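Local structure of alcohol dehydrogenase (Aeropyrum pernix, 1H2B) at residues B[147-152]-B[314-319]; B[163-168]-B[327-332]; B[205-210]-B[231-236]. The protein probably catalyses the zinc-dependent oxidation of alcohols, with NAD+ as the hydride acceptor. All blocks are in the same frame, centred on the assembly; numbering follows the deposited sequence.

Interaction 1: B[147-152]-B[314-319]; sequences SVIKLP and ELHELV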
ATOM      1  N   SER B 147      12.498  20.231 -15.409  1.00 15.72           N
ATOM      2  CA  SER B 147      11.440  19.642 -16.239  1.00 14.53           C
ATOM      3  C   SER B 147      12.025  18.800 -17.352  1.00 14.08           C
ATOM      4  O   SER B 147      11.310  18.175 -18.115  1.00 16.77           O
ATOM      5  CB  SER B 147      10.586  20.774 -16.882  1.00 14.49           C
ATOM      6  OG  SER B 147      10.107  21.664 -15.898  1.00 16.67           O
ATOM      7  N   VAL B 148      13.358  18.844 -17.506  1.00 15.01           N
ATOM      8  CA  VAL B 148      13.982  18.192 -18.642  1.00 15.79           C
ATOM      9  C   VAL B 148      14.357  16.731 -18.392  1.00 16.85           C
ATOM     10  O   VAL B 148      14.958  16.404 -17.357  1.00 17.22           O
ATOM     11  CB  VAL B 148      15.282  18.955 -19.032  1.00 15.16           C
ATOM     12  CG1 VAL B 148      16.056  18.246 -20.155  1.00 16.81           C
ATOM     13  CG2 VAL B 148      14.920  20.333 -19.500  1.00 16.26           C
ATOM     14  N   ILE B 149      14.037  15.887 -19.362  1.00 15.21           N
ATOM     15  CA  ILE B 149      14.576  14.521 -19.409  1.00 18.06           C
ATOM     16  C   ILE B 149      15.337  14.384 -20.710  1.00 17.18           C
ATOM     17  O   ILE B 149      14.788  14.579 -21.795  1.00 16.16           O
ATOM     18  CB  ILE B 149      13.461  13.480 -19.303  1.00 17.03           C
ATOM     19  CG1 ILE B 149      12.935  13.497 -17.881  1.00 18.05           C
ATOM     20  CG2 ILE B 149      14.040  12.075 -19.667  1.00 20.68           C
ATOM     21  CD1 ILE B 149      11.761  12.570 -17.727  1.00 19.97           C
ATOM     22  N   LYS B 150      16.624  14.049 -20.587  1.00 19.96           N
ATOM     23  CA  LYS B 150      17.466  13.833 -21.749  1.00 20.82           C
ATOM     24  C   LYS B 150      17.174  12.501 -22.423  1.00 22.21           C
ATOM     25  O   LYS B 150      17.015  11.465 -21.760  1.00 23.03           O
ATOM     26  CB  LYS B 150      18.936  13.852 -21.303  1.00 22.27           C
ATOM     27  CG  LYS B 150      19.424  15.193 -21.040  1.00 25.46           C
ATOM     28  CD  LYS B 150      20.881  15.169 -20.561  1.00 29.59           C
ATOM     29  CE  LYS B 150      21.829  14.856 -21.679  1.00 31.51           C
ATOM     30  NZ  LYS B 150      23.220  14.782 -21.090  1.00 30.10           N
ATOM     31  N   LEU B 151      17.076  12.541 -23.755  1.00 17.39           N
ATOM     32  CA  LEU B 151      16.865  11.368 -24.556  1.00 18.06           C
ATOM     33  C   LEU B 151      18.197  10.945 -25.146  1.00 19.74           C
ATOM     34  O   LEU B 151      19.195  11.697 -25.088  1.00 22.03           O
ATOM     35  CB  LEU B 151      15.854  11.697 -25.650  1.00 18.52           C
ATOM     36  CG  LEU B 151      14.494  12.001 -25.011  1.00 21.36           C
ATOM     37  CD1 LEU B 151      13.589  12.573 -26.007  1.00 19.89           C
ATOM     38  CD2 LEU B 151      13.917  10.701 -24.465  1.00 24.13           C
ATOM     39  N   PRO B 152      18.259   9.726 -25.666  1.00 20.25           N
ATOM     40  CA  PRO B 152      19.536   9.262 -26.242  1.00 23.89           C
ATOM     41  C   PRO B 152      19.992  10.220 -27.331  1.00 23.23           C
ATOM     42  O   PRO B 152      19.197  10.658 -28.166  1.00 23.72           O
ATOM     43  CB  PRO B 152      19.170   7.896 -26.815  1.00 26.01           C
ATOM     44  CG  PRO B 152      18.049   7.426 -25.901  1.00 23.87           C
ATOM     45  CD  PRO B 152      17.217   8.692 -25.739  1.00 22.29           C
ATOM     46  N   GLU B 314       7.565   9.366 -12.830  1.00 14.46           N
ATOM     47  CA  GLU B 314       6.623   8.675 -13.728  1.00 14.86           C
ATOM     48  C   GLU B 314       6.936   8.976 -15.204  1.00 13.46           C
ATOM     49  O   GLU B 314       6.882   8.075 -16.036  1.00 13.81           O
ATOM     50  CB  GLU B 314       5.185   9.090 -13.388  1.00 16.44           C
ATOM     51  CG  GLU B 314       4.765   8.405 -12.090  1.00 15.94           C
ATOM     52  CD  GLU B 314       3.488   8.960 -11.458  1.00 18.37           C
ATOM     53  OE1 GLU B 314       3.097  10.116 -11.739  1.00 15.50           O
ATOM     54  OE2 GLU B 314       2.895   8.202 -10.651  1.00 18.79           O
ATOM     55  N   LEU B 315       7.299  10.226 -15.540  1.00 14.32           N
ATOM     56  CA  LEU B 315       7.665  10.517 -16.936  1.00 12.73           C
ATOM     57  C   LEU B 315       8.933   9.722 -17.294  1.00 12.27           C
ATOM     58  O   LEU B 315       9.011   9.156 -18.392  1.00 14.49           O
ATOM     59  CB  LEU B 315       7.919  12.024 -17.158  1.00 15.30           C
ATOM     60  CG  LEU B 315       8.230  12.380 -18.615  1.00 13.90           C
ATOM     61  CD1 LEU B 315       7.192  11.941 -19.653  1.00 17.26           C
ATOM     62  CD2 LEU B 315       8.495  13.899 -18.590  1.00 17.92           C
ATOM     63  N   HIS B 316       9.875   9.655 -16.359  1.00 14.41           N
ATOM     64  CA  HIS B 316      11.083   8.883 -16.626  1.00 14.11           C
ATOM     65  C   HIS B 316      10.778   7.415 -16.872  1.00 15.98           C
ATOM     66  O   HIS B 316      11.317   6.818 -17.806  1.00 16.00           O
ATOM     67  CB  HIS B 316      12.028   9.025 -15.426  1.00 15.90           C
ATOM     68  CG  HIS B 316      13.389   8.501 -15.706  1.00 24.79           C
ATOM     69  ND1 HIS B 316      14.373   9.264 -16.300  1.00 33.39           N
ATOM     70  CD2 HIS B 316      13.904   7.267 -15.547  1.00 28.56           C
ATOM     71  CE1 HIS B 316      15.452   8.517 -16.467  1.00 27.64           C
ATOM     72  NE2 HIS B 316      15.190   7.302 -16.017  1.00 33.62           N
ATOM     73  N   GLU B 317       9.931   6.805 -16.026  1.00 14.39           N
ATOM     74  CA  GLU B 317       9.523   5.421 -16.253  1.00 15.33           C
ATOM     75  C   GLU B 317       8.837   5.211 -17.598  1.00 15.28           C
ATOM     76  O   GLU B 317       9.058   4.231 -18.291  1.00 16.07           O
ATOM     77  CB  GLU B 317       8.566   4.977 -15.146  1.00 13.89           C
ATOM     78  CG  GLU B 317       9.314   4.908 -13.802  1.00 17.16           C
ATOM     79  CD  GLU B 317       8.434   4.674 -12.600  1.00 17.15           C
ATOM     80  OE1 GLU B 317       7.217   4.463 -12.746  1.00 20.45           O
ATOM     81  OE2 GLU B 317       8.970   4.693 -11.477  1.00 21.20           O
ATOM     82  N   LEU B 318       7.946   6.135 -17.968  1.00 13.39           N
ATOM     83  CA  LEU B 318       7.254   6.005 -19.220  1.00 14.28           C
ATOM     84  C   LEU B 318       8.201   6.131 -20.421  1.00 13.84           C
ATOM     85  O   LEU B 318       8.072   5.375 -21.373  1.00 15.53           O
ATOM     86  CB  LEU B 318       6.088   7.043 -19.264  1.00 11.29           C
ATOM     87  CG  LEU B 318       5.390   7.081 -20.613  1.00 14.45           C
ATOM     88  CD1 LEU B 318       4.577   5.820 -20.974  1.00 16.55           C
ATOM     89  CD2 LEU B 318       4.501   8.323 -20.606  1.00 16.69           C
ATOM     90  N   VAL B 319       9.143   7.090 -20.366  1.00 13.88           N
ATOM     91  CA  VAL B 319      10.134   7.223 -21.394  1.00 15.68           C
ATOM     92  C   VAL B 319      10.919   5.897 -21.521  1.00 17.59           C
ATOM     93  O   VAL B 319      11.187   5.476 -22.632  1.00 16.17           O
ATOM     94  CB  VAL B 319      11.047   8.385 -21.106  1.00 16.44           C
ATOM     95  CG1 VAL B 319      12.297   8.357 -22.057  1.00 18.01           C
ATOM     96  CG2 VAL B 319      10.290   9.680 -21.323  1.00 17.30           C
TER
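With CG1 anti to its own carbonyl carbon (chi1 -72°) and the ethyl arm fully extended (chi2 176°), Ile149 sends its CD1 methyl straight at the helical segment 314-319, where Leu315 receives it. Leu315 has CG anti to its backbone N (chi1 -177°), which turns the branch point CG and methyl CD2 to meet that methyl. Ile149 CD1 therefore rests against both, 3.6 Å from Leu315 CD2, and the two side chains meet aslant. The same methyl also presses on the helix backbone, 3.7 Å from His316 N, and comes within 4.2 Å of His316 CB. The other branch, Ile149 CG2, lies obliquely near the His316 imidazole. Ile149 thus touches two consecutive residues of the helix.

A turn further along the helix, Leu151 CD2 touches Val319 CG1 at 3.7 Å. This pairing follows from simple spacing: Leu315 and Val319 are four residues apart and share a helix face, whereas Ile149 and Leu151 alternate along an extended chain. The strand, 148-150, pairs antiparallel with 100-103 in the mixed sheet of the GroES-like part of the enzyme. Against it lies helix 312-323, which follows 303-306, an outermost strand of the parallel Rossmann-type sheet within this chain. Ile102 backs both Ile149 and Val319, and Tyr312 OH is hydrogen-bonded to Val148 O. On the more exposed side, the partly exposed His316 also packs on Leu113 of a neighbouring subunit.

Interaction 2: B[163-168]-B[327-332]; sequences MAPLAD and VRVEVD. With ZN (zinc ion), chain J; OCA (octanoic acid (caprylic acid)), chain H.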
ATOM      1  N   MET B 163       7.711  10.738 -29.929  1.00 20.53           N
ATOM      2  CA  MET B 163       7.669  10.678 -28.480  1.00 17.27           C
ATOM      3  C   MET B 163       6.965  11.880 -27.861  1.00 16.98           C
ATOM      4  O   MET B 163       6.765  11.885 -26.643  1.00 17.29           O
ATOM      5  CB  MET B 163       9.093  10.599 -27.932  1.00 18.26           C
ATOM      6  CG  MET B 163       9.752   9.219 -28.274  1.00 18.55           C
ATOM      7  SD  MET B 163      11.412   9.066 -27.504  1.00 24.31           S
ATOM      8  CE  MET B 163      10.993   8.633 -25.785  1.00 26.34           C
ATOM      9  N   ALA B 164       6.647  12.906 -28.642  1.00 16.69           N
ATOM     10  CA  ALA B 164       6.120  14.127 -28.055  1.00 15.29           C
ATOM     11  C   ALA B 164       4.923  13.865 -27.125  1.00 14.85           C
ATOM     12  O   ALA B 164       4.873  14.405 -26.009  1.00 16.62           O
ATOM     13  CB  ALA B 164       5.703  15.180 -29.123  1.00 17.06           C
ATOM     14  N   PRO B 165       3.946  13.063 -27.577  1.00 15.66           N
ATOM     15  CA  PRO B 165       2.764  12.879 -26.721  1.00 16.07           C
ATOM     16  C   PRO B 165       3.048  12.221 -25.400  1.00 16.21           C
ATOM     17  O   PRO B 165       2.165  12.354 -24.535  1.00 17.12           O
ATOM     18  CB  PRO B 165       1.835  12.023 -27.595  1.00 19.26           C
ATOM     19  CG  PRO B 165       2.220  12.497 -28.982  1.00 17.49           C
ATOM     20  CD  PRO B 165       3.741  12.414 -28.896  1.00 15.88           C
ATOM     21  N   LEU B 166       4.199  11.582 -25.214  1.00 15.70           N
ATOM     22  CA  LEU B 166       4.494  10.987 -23.893  1.00 15.96           C
ATOM     23  C   LEU B 166       4.548  12.075 -22.801  1.00 14.70           C
ATOM     24  O   LEU B 166       4.316  11.790 -21.608  1.00 15.90           O
ATOM     25  CB  LEU B 166       5.854  10.206 -23.913  1.00 15.61           C
ATOM     26  CG  LEU B 166       5.871   9.111 -24.978  1.00 15.24           C
ATOM     27  CD1 LEU B 166       7.269   8.534 -24.922  1.00 16.75           C
ATOM     28  CD2 LEU B 166       4.854   7.974 -24.650  1.00 18.39           C
ATOM     29  N   ALA B 167       4.837  13.331 -23.198  1.00 15.28           N
ATOM     30  CA  ALA B 167       5.038  14.425 -22.246  1.00 15.10           C
ATOM     31  C   ALA B 167       3.767  14.884 -21.540  1.00 14.51           C
ATOM     32  O   ALA B 167       3.839  15.497 -20.488  1.00 15.98           O
ATOM     33  CB  ALA B 167       5.653  15.636 -22.962  1.00 12.89           C
ATOM     34  N   ASP B 168       2.600  14.520 -22.080  1.00 13.15           N
ATOM     35  CA  ASP B 168       1.363  14.906 -21.408  1.00 14.02           C
ATOM     36  C   ASP B 168       0.313  13.786 -21.545  1.00 14.67           C
ATOM     37  O   ASP B 168      -0.129  13.206 -20.554  1.00 15.06           O
ATOM     38  CB  ASP B 168       0.832  16.188 -22.019  1.00 14.26           C
ATOM     39  CG  ASP B 168      -0.357  16.712 -21.298  1.00 17.21           C
ATOM     40  OD1 ASP B 168      -1.426  16.774 -21.972  1.00 15.41           O
ATOM     41  OD2 ASP B 168      -0.330  17.064 -20.098  1.00 18.61           O
ATOM     42  N   VAL B 327       5.653   0.762 -25.655  1.00 20.66           N
ATOM     43  CA  VAL B 327       4.559   1.667 -25.891  1.00 20.67           C
ATOM     44  C   VAL B 327       4.959   2.532 -27.079  1.00 21.29           C
ATOM     45  O   VAL B 327       6.114   2.964 -27.209  1.00 26.20           O
ATOM     46  CB  VAL B 327       4.202   2.506 -24.613  1.00 22.17           C
ATOM     47  CG1 VAL B 327       5.321   3.453 -24.246  1.00 23.32           C
ATOM     48  CG2 VAL B 327       2.926   3.326 -24.828  1.00 24.12           C
ATOM     49  N   ARG B 328       4.006   2.770 -27.964  1.00 20.02           N
ATOM     50  CA  ARG B 328       4.234   3.616 -29.121  1.00 23.87           C
ATOM     51  C   ARG B 328       2.990   4.428 -29.435  1.00 25.43           C
ATOM     52  O   ARG B 328       1.895   3.898 -29.484  1.00 27.22           O
ATOM     53  CB  ARG B 328       4.614   2.778 -30.336  1.00 26.57           C
ATOM     54  CG  ARG B 328       4.981   3.666 -31.528  1.00 36.69           C
ATOM     55  CD  ARG B 328       5.253   2.901 -32.837  1.00 49.08           C
ATOM     56  NE  ARG B 328       4.044   2.796 -33.662  1.00 60.85           N
ATOM     57  CZ  ARG B 328       3.413   3.822 -34.242  1.00 63.47           C
ATOM     58  NH1 ARG B 328       3.868   5.071 -34.114  1.00 66.43           N
ATOM     59  NH2 ARG B 328       2.316   3.593 -34.959  1.00 65.36           N
ATOM     60  N   VAL B 329       3.177   5.720 -29.652  1.00 23.88           N
ATOM     61  CA  VAL B 329       2.056   6.619 -29.861  1.00 20.90           C
ATOM     62  C   VAL B 329       1.716   6.631 -31.336  1.00 21.35           C
ATOM     63  O   VAL B 329       2.603   6.653 -32.182  1.00 23.51           O
ATOM     64  CB  VAL B 329       2.361   8.065 -29.360  1.00 22.24           C
ATOM     65  CG1 VAL B 329       1.108   8.909 -29.334  1.00 23.02           C
ATOM     66  CG2 VAL B 329       2.940   8.020 -27.924  1.00 20.11           C
ATOM     67  N   GLU B 330       0.426   6.564 -31.618  1.00 18.45           N
ATOM     68  CA  GLU B 330      -0.128   6.781 -32.940  1.00 18.74           C
ATOM     69  C   GLU B 330      -0.184   8.289 -33.208  1.00 21.87           C
ATOM     70  O   GLU B 330      -0.947   9.025 -32.566  1.00 20.28           O
ATOM     71  CB  GLU B 330      -1.513   6.106 -33.011  1.00 19.50           C
ATOM     72  CG  GLU B 330      -2.229   6.304 -34.338  1.00 28.38           C
ATOM     73  CD  GLU B 330      -1.583   5.546 -35.485  1.00 35.08           C
ATOM     74  OE1 GLU B 330      -1.107   4.397 -35.264  1.00 35.61           O
ATOM     75  OE2 GLU B 330      -1.544   6.118 -36.600  1.00 40.70           O
ATOM     76  N   VAL B 331       0.665   8.750 -34.134  1.00 22.55           N
ATOM     77  CA  VAL B 331       0.794  10.184 -34.355  1.00 21.19           C
ATOM     78  C   VAL B 331       0.344  10.625 -35.739  1.00 24.47           C
ATOM     79  O   VAL B 331       0.566   9.944 -36.732  1.00 25.65           O
ATOM     80  CB  VAL B 331       2.230  10.729 -34.007  1.00 22.98           C
ATOM     81  CG1 VAL B 331       2.567  10.448 -32.534  1.00 22.86           C
ATOM     82  CG2 VAL B 331       3.281  10.109 -34.894  1.00 28.86           C
ATOM     83  N   ASP B 332      -0.281  11.787 -35.755  1.00 21.87           N
ATOM     84  CA  ASP B 332      -0.734  12.490 -36.936  1.00 24.26           C
ATOM     85  C   ASP B 332       0.071  13.818 -37.017  1.00 19.40           C
ATOM     86  O   ASP B 332      -0.217  14.790 -36.319  1.00 21.40           O
ATOM     87  CB  ASP B 332      -2.238  12.692 -36.759  1.00 25.50           C
ATOM     88  CG  ASP B 332      -2.879  13.428 -37.899  1.00 32.10           C
ATOM     89  OD1 ASP B 332      -2.407  13.277 -39.038  1.00 33.02           O
ATOM     90  OD2 ASP B 332      -3.832  14.220 -37.724  1.00 33.68           O
TER
HETATM   91 ZN    ZN J1362      -2.987  18.091 -22.157  1.00 17.64          ZN
HETATM   92  C1  OCA H1360      -3.394  18.794 -19.347  1.00 21.45           C
HETATM   93  C2  OCA H1360      -4.299  19.327 -18.226  1.00 22.77           C
HETATM   94  C3  OCA H1360      -3.468  19.739 -16.999  1.00 26.84           C
HETATM   95  C4  OCA H1360      -4.199  20.618 -15.998  1.00 25.42           C
HETATM   96  C5  OCA H1360      -3.211  21.098 -14.935  1.00 26.38           C
HETATM   97  C6  OCA H1360      -3.930  21.795 -13.782  1.00 28.97           C
HETATM   98  C7  OCA H1360      -3.004  22.200 -12.641  1.00 31.84           C
HETATM   99  C8  OCA H1360      -3.818  22.885 -11.558  1.00 35.15           C
HETATM  100  O1  OCA H1360      -3.870  18.577 -20.496  1.00 19.71           O
HETATM  101  O2  OCA H1360      -2.193  18.543 -19.118  1.00 19.16           O
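Val329 packs on both Pro165 and Leu166, CG1 chiefly on the proline and CG2 chiefly on the leucine, and this is the tight part of the contact. Its CG1 lies 3.6 Å from Pro165 CB and also close to the CG of the same ring, the two side chains crossing at a slant. The second branch, Val329 CG2, meets Leu166 CD2 at 3.8 Å as these side chains run past each other in opposite directions. Beyond the proline the packing slackens: Val331 CG1 approaches Pro165 CG roughly at right angles and only to 4.1 Å. His200 and Ile201 of helix 197-209 also pack on Val329, leaving it buried.

The extended chain alternates, so Arg328 and Glu330 face the other way. On this looser, solvent-facing side they pair with each other instead of with 163-168, Arg328 NH2 standing 3.5 Å from Glu330 OE1 in a salt bridge.

The apolar grip falls near the start of the helix that runs on to residue 181. A type I turn from Met163 to Leu166 is closed by Leu166 N to Met163 O; it sets Pro165 facing the valine, while Leu166 reaches it with the end of its side chain. Two residues on, Asp168 has CG anti to its backbone N (chi1 -175°) and presents OD1 to the zinc ion at 2.0 Å. Octanoic acid O1 binds the same metal at 1.9 Å, and its O2 lies 2.6 Å from Asp168 OD2. With Cys54 and His79 completing the protein ligands, this is the catalytic-type zinc site of the zinc-containing alcohol dehydrogenases, its pocket occupied by a fatty acid.

Interaction 3: B[205-210]-B[231-236]; sequences LLKVMT and GADHVV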
ATOM      1  N   LEU B 205      -0.726   0.577 -22.177  1.00 16.53           N
ATOM      2  CA  LEU B 205      -0.181   0.480 -20.845  1.00 16.17           C
ATOM      3  C   LEU B 205      -0.911  -0.519 -19.956  1.00 17.51           C
ATOM      4  O   LEU B 205      -0.269  -1.151 -19.151  1.00 19.50           O
ATOM      5  CB  LEU B 205      -0.172   1.873 -20.187  1.00 15.68           C
ATOM      6  CG  LEU B 205       0.762   2.874 -20.856  1.00 15.05           C
ATOM      7  CD1 LEU B 205       0.591   4.245 -20.194  1.00 14.88           C
ATOM      8  CD2 LEU B 205       2.206   2.437 -20.677  1.00 17.58           C
ATOM      9  N   LEU B 206      -2.231  -0.627 -20.095  1.00 17.32           N
ATOM     10  CA  LEU B 206      -3.000  -1.610 -19.324  1.00 17.87           C
ATOM     11  C   LEU B 206      -2.496  -3.026 -19.674  1.00 19.70           C
ATOM     12  O   LEU B 206      -2.404  -3.883 -18.794  1.00 19.01           O
ATOM     13  CB  LEU B 206      -4.494  -1.460 -19.541  1.00 16.38           C
ATOM     14  CG  LEU B 206      -5.162  -0.206 -18.905  1.00 17.71           C
ATOM     15  CD1 LEU B 206      -6.521   0.078 -19.537  1.00 19.47           C
ATOM     16  CD2 LEU B 206      -5.257  -0.498 -17.366  1.00 17.26           C
ATOM     17  N   LYS B 207      -2.131  -3.250 -20.934  1.00 18.67           N
ATOM     18  CA  LYS B 207      -1.593  -4.578 -21.282  1.00 19.48           C
ATOM     19  C   LYS B 207      -0.184  -4.882 -20.770  1.00 21.29           C
ATOM     20  O   LYS B 207       0.159  -6.054 -20.532  1.00 23.78           O
ATOM     21  CB  LYS B 207      -1.633  -4.761 -22.810  1.00 19.19           C
ATOM     22  CG  LYS B 207      -3.035  -4.758 -23.415  1.00 20.77           C
ATOM     23  CD  LYS B 207      -3.933  -5.884 -22.898  1.00 28.11           C
ATOM     24  CE  LYS B 207      -3.362  -7.252 -23.249  1.00 33.92           C
ATOM     25  NZ  LYS B 207      -4.362  -8.323 -23.013  1.00 44.56           N
ATOM     26  N   VAL B 208       0.648  -3.852 -20.684  1.00 20.54           N
ATOM     27  CA  VAL B 208       2.015  -3.928 -20.236  1.00 23.05           C
ATOM     28  C   VAL B 208       2.074  -3.998 -18.712  1.00 25.21           C
ATOM     29  O   VAL B 208       2.940  -4.705 -18.143  1.00 26.47           O
ATOM     30  CB  VAL B 208       2.803  -2.631 -20.709  1.00 23.68           C
ATOM     31  CG1 VAL B 208       4.147  -2.533 -20.014  1.00 30.01           C
ATOM     32  CG2 VAL B 208       2.939  -2.646 -22.210  1.00 30.67           C
ATOM     33  N   MET B 209       1.166  -3.256 -18.049  1.00 21.47           N
ATOM     34  CA  MET B 209       1.316  -2.979 -16.632  1.00 21.27           C
ATOM     35  C   MET B 209       0.376  -3.789 -15.723  1.00 20.27           C
ATOM     36  O   MET B 209       0.553  -3.803 -14.493  1.00 21.67           O
ATOM     37  CB  MET B 209       1.160  -1.501 -16.349  0.50 20.95           C
ATOM     38  CG  MET B 209       2.386  -0.761 -16.776  0.50 21.74           C
ATOM     39  SD  MET B 209       1.939   0.892 -16.885  0.50 16.85           S
ATOM     40  CE  MET B 209       1.813   1.237 -15.134  0.50 18.27           C
ATOM     41  N   THR B 210      -0.611  -4.452 -16.321  1.00 19.34           N
ATOM     42  CA  THR B 210      -1.544  -5.276 -15.556  1.00 20.09           C
ATOM     43  C   THR B 210      -1.855  -6.553 -16.297  1.00 20.37           C
ATOM     44  O   THR B 210      -1.643  -6.630 -17.510  1.00 21.44           O
ATOM     45  CB  THR B 210      -2.882  -4.551 -15.324  1.00 17.08           C
ATOM     46  OG1 THR B 210      -3.759  -4.678 -16.449  1.00 18.32           O
ATOM     47  CG2 THR B 210      -2.721  -3.008 -15.107  1.00 23.28           C
ATOM     48  N   GLY B 231      -4.354  -4.151 -28.573  1.00 20.69           N
ATOM     49  CA  GLY B 231      -4.429  -5.254 -27.640  1.00 21.16           C
ATOM     50  C   GLY B 231      -5.666  -5.341 -26.770  1.00 19.41           C
ATOM     51  O   GLY B 231      -5.687  -6.168 -25.854  1.00 22.77           O
ATOM     52  N   ALA B 232      -6.673  -4.495 -26.995  1.00 19.67           N
ATOM     53  CA  ALA B 232      -7.884  -4.614 -26.190  1.00 18.17           C
ATOM     54  C   ALA B 232      -8.479  -6.001 -26.385  1.00 19.83           C
ATOM     55  O   ALA B 232      -8.522  -6.514 -27.530  1.00 21.02           O
ATOM     56  CB  ALA B 232      -8.953  -3.539 -26.571  1.00 17.61           C
ATOM     57  N   ASP B 233      -8.973  -6.593 -25.302  1.00 18.48           N
ATOM     58  CA  ASP B 233      -9.584  -7.906 -25.364  1.00 17.79           C
ATOM     59  C   ASP B 233     -10.977  -7.848 -25.973  1.00 19.31           C
ATOM     60  O   ASP B 233     -11.434  -8.801 -26.628  1.00 19.73           O
ATOM     61  CB  ASP B 233      -9.600  -8.534 -23.973  1.00 19.09           C
ATOM     62  CG  ASP B 233      -8.215  -8.752 -23.472  1.00 24.24           C
ATOM     63  OD1 ASP B 233      -7.716  -8.018 -22.590  1.00 20.93           O
ATOM     64  OD2 ASP B 233      -7.484  -9.623 -24.024  1.00 23.42           O
ATOM     65  N   HIS B 234     -11.661  -6.730 -25.737  1.00 18.27           N
ATOM     66  CA  HIS B 234     -13.012  -6.529 -26.219  1.00 14.79           C
ATOM     67  C   HIS B 234     -13.127  -5.052 -26.511  1.00 18.60           C
ATOM     68  O   HIS B 234     -12.500  -4.217 -25.831  1.00 16.30           O
ATOM     69  CB  HIS B 234     -14.082  -6.896 -25.174  1.00 16.21           C
ATOM     70  CG  HIS B 234     -14.081  -8.328 -24.784  1.00 21.74           C
ATOM     71  ND1 HIS B 234     -14.656  -9.316 -25.556  1.00 21.15           N
ATOM     72  CD2 HIS B 234     -13.548  -8.952 -23.705  1.00 22.36           C
ATOM     73  CE1 HIS B 234     -14.465 -10.488 -24.982  1.00 23.76           C
ATOM     74  NE2 HIS B 234     -13.804 -10.293 -23.852  1.00 22.75           N
ATOM     75  N   VAL B 235     -13.897  -4.717 -27.547  1.00 16.35           N
ATOM     76  CA  VAL B 235     -14.221  -3.302 -27.754  1.00 16.05           C
ATOM     77  C   VAL B 235     -15.709  -3.119 -27.771  1.00 16.68           C
ATOM     78  O   VAL B 235     -16.464  -4.029 -28.168  1.00 18.44           O
ATOM     79  CB  VAL B 235     -13.572  -2.715 -29.033  1.00 16.56           C
ATOM     80  CG1 VAL B 235     -12.063  -2.872 -28.954  1.00 16.35           C
ATOM     81  CG2 VAL B 235     -14.136  -3.375 -30.320  1.00 16.66           C
ATOM     82  N   VAL B 236     -16.135  -1.911 -27.400  1.00 15.90           N
ATOM     83  CA  VAL B 236     -17.550  -1.615 -27.267  1.00 15.51           C
ATOM     84  C   VAL B 236     -17.835  -0.244 -27.871  1.00 17.43           C
ATOM     85  O   VAL B 236     -17.162   0.756 -27.564  1.00 17.74           O
ATOM     86  CB  VAL B 236     -17.952  -1.613 -25.772  1.00 15.74           C
ATOM     87  CG1 VAL B 236     -19.318  -0.879 -25.550  1.00 16.16           C
ATOM     88  CG2 VAL B 236     -17.937  -2.994 -25.210  1.00 18.45           C
TER
HETATM   89  O   HOH W   1      -5.797  -9.220 -21.169  1.00 32.33           O
HETATM   90  O   HOH W   2      -5.157  -8.795 -25.529  1.00 36.76           O
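Lys207, Gly231 and Asp233 account for nearly all the surface buried here, and the lysine gives the most. Bent at both chi2 and chi3 (-61° and -62°), its chain curls so that Lys207 CD comes to 3.4 Å from Gly231 O, while the ammonium end reaches on to Asp233. That charge pairing is slack: Lys207 NZ stands 3.4 Å from Asp233 OD1, a salt bridge whose hydrogen bond is weak. Water supplements it. One molecule accepts from Lys207 NZ at 2.7 Å and donates to both Gly231 O and Asp233 OD2, tying all three residues together; a second lies between Lys207 NZ and Asp233 OD1, its bonding less certain. The carboxylate has a firmer partner elsewhere, since OD1 also accepts from Val214 N.

Gly231 closes helix 221-229 in a Schellman motif with positive phi (112°). A side chain there would strike the carbonyl of the preceding residue and crowd Lys207 CG as well. Replacing Lys207 by an alanine would probably take the aliphatic chain away from Gly231 O and leave Asp233 and the waters without their cationic partner.

Just beyond Lys207 its helix ends, with Thr210 OG1 donating to Leu206 O at 2.8 Å. The contact is a partly exposed bridge in the Rossmann-type coenzyme domain, away from the nucleotide. Lys326 of a neighbouring subunit packs on Lys207 too. The bridge spans from the last turns of helix 197-209, past Val214 of strand 213-218, to the turn leading from helix 221-229 into strand 234-237, outermost of the parallel sheet within this chain.

Overall arrangement
Place in the fold sets the chemistry of the three contacts. Interactions 1 and 2 are buried and dominated by apolar side chains, and they merge into one core: Met163 CE of 163-168 touches both Leu151 CD2 and Val319 CG1, and Leu315 and Leu318 pack on Leu166. Helix 312-323 forms one side of interaction 1 and covers part of interaction 2, and both reach the mixed sheet. Interaction 3 lies at the surface, within the coenzyme-binding part alone, and relies on charge and water; its connection to interaction 1 is a packing touch, Leu318 on Leu205. Interaction 2 alone carries a metal ligand. Along the chain, interactions 1 and 2 interlock, while interaction 3 is nested inside both.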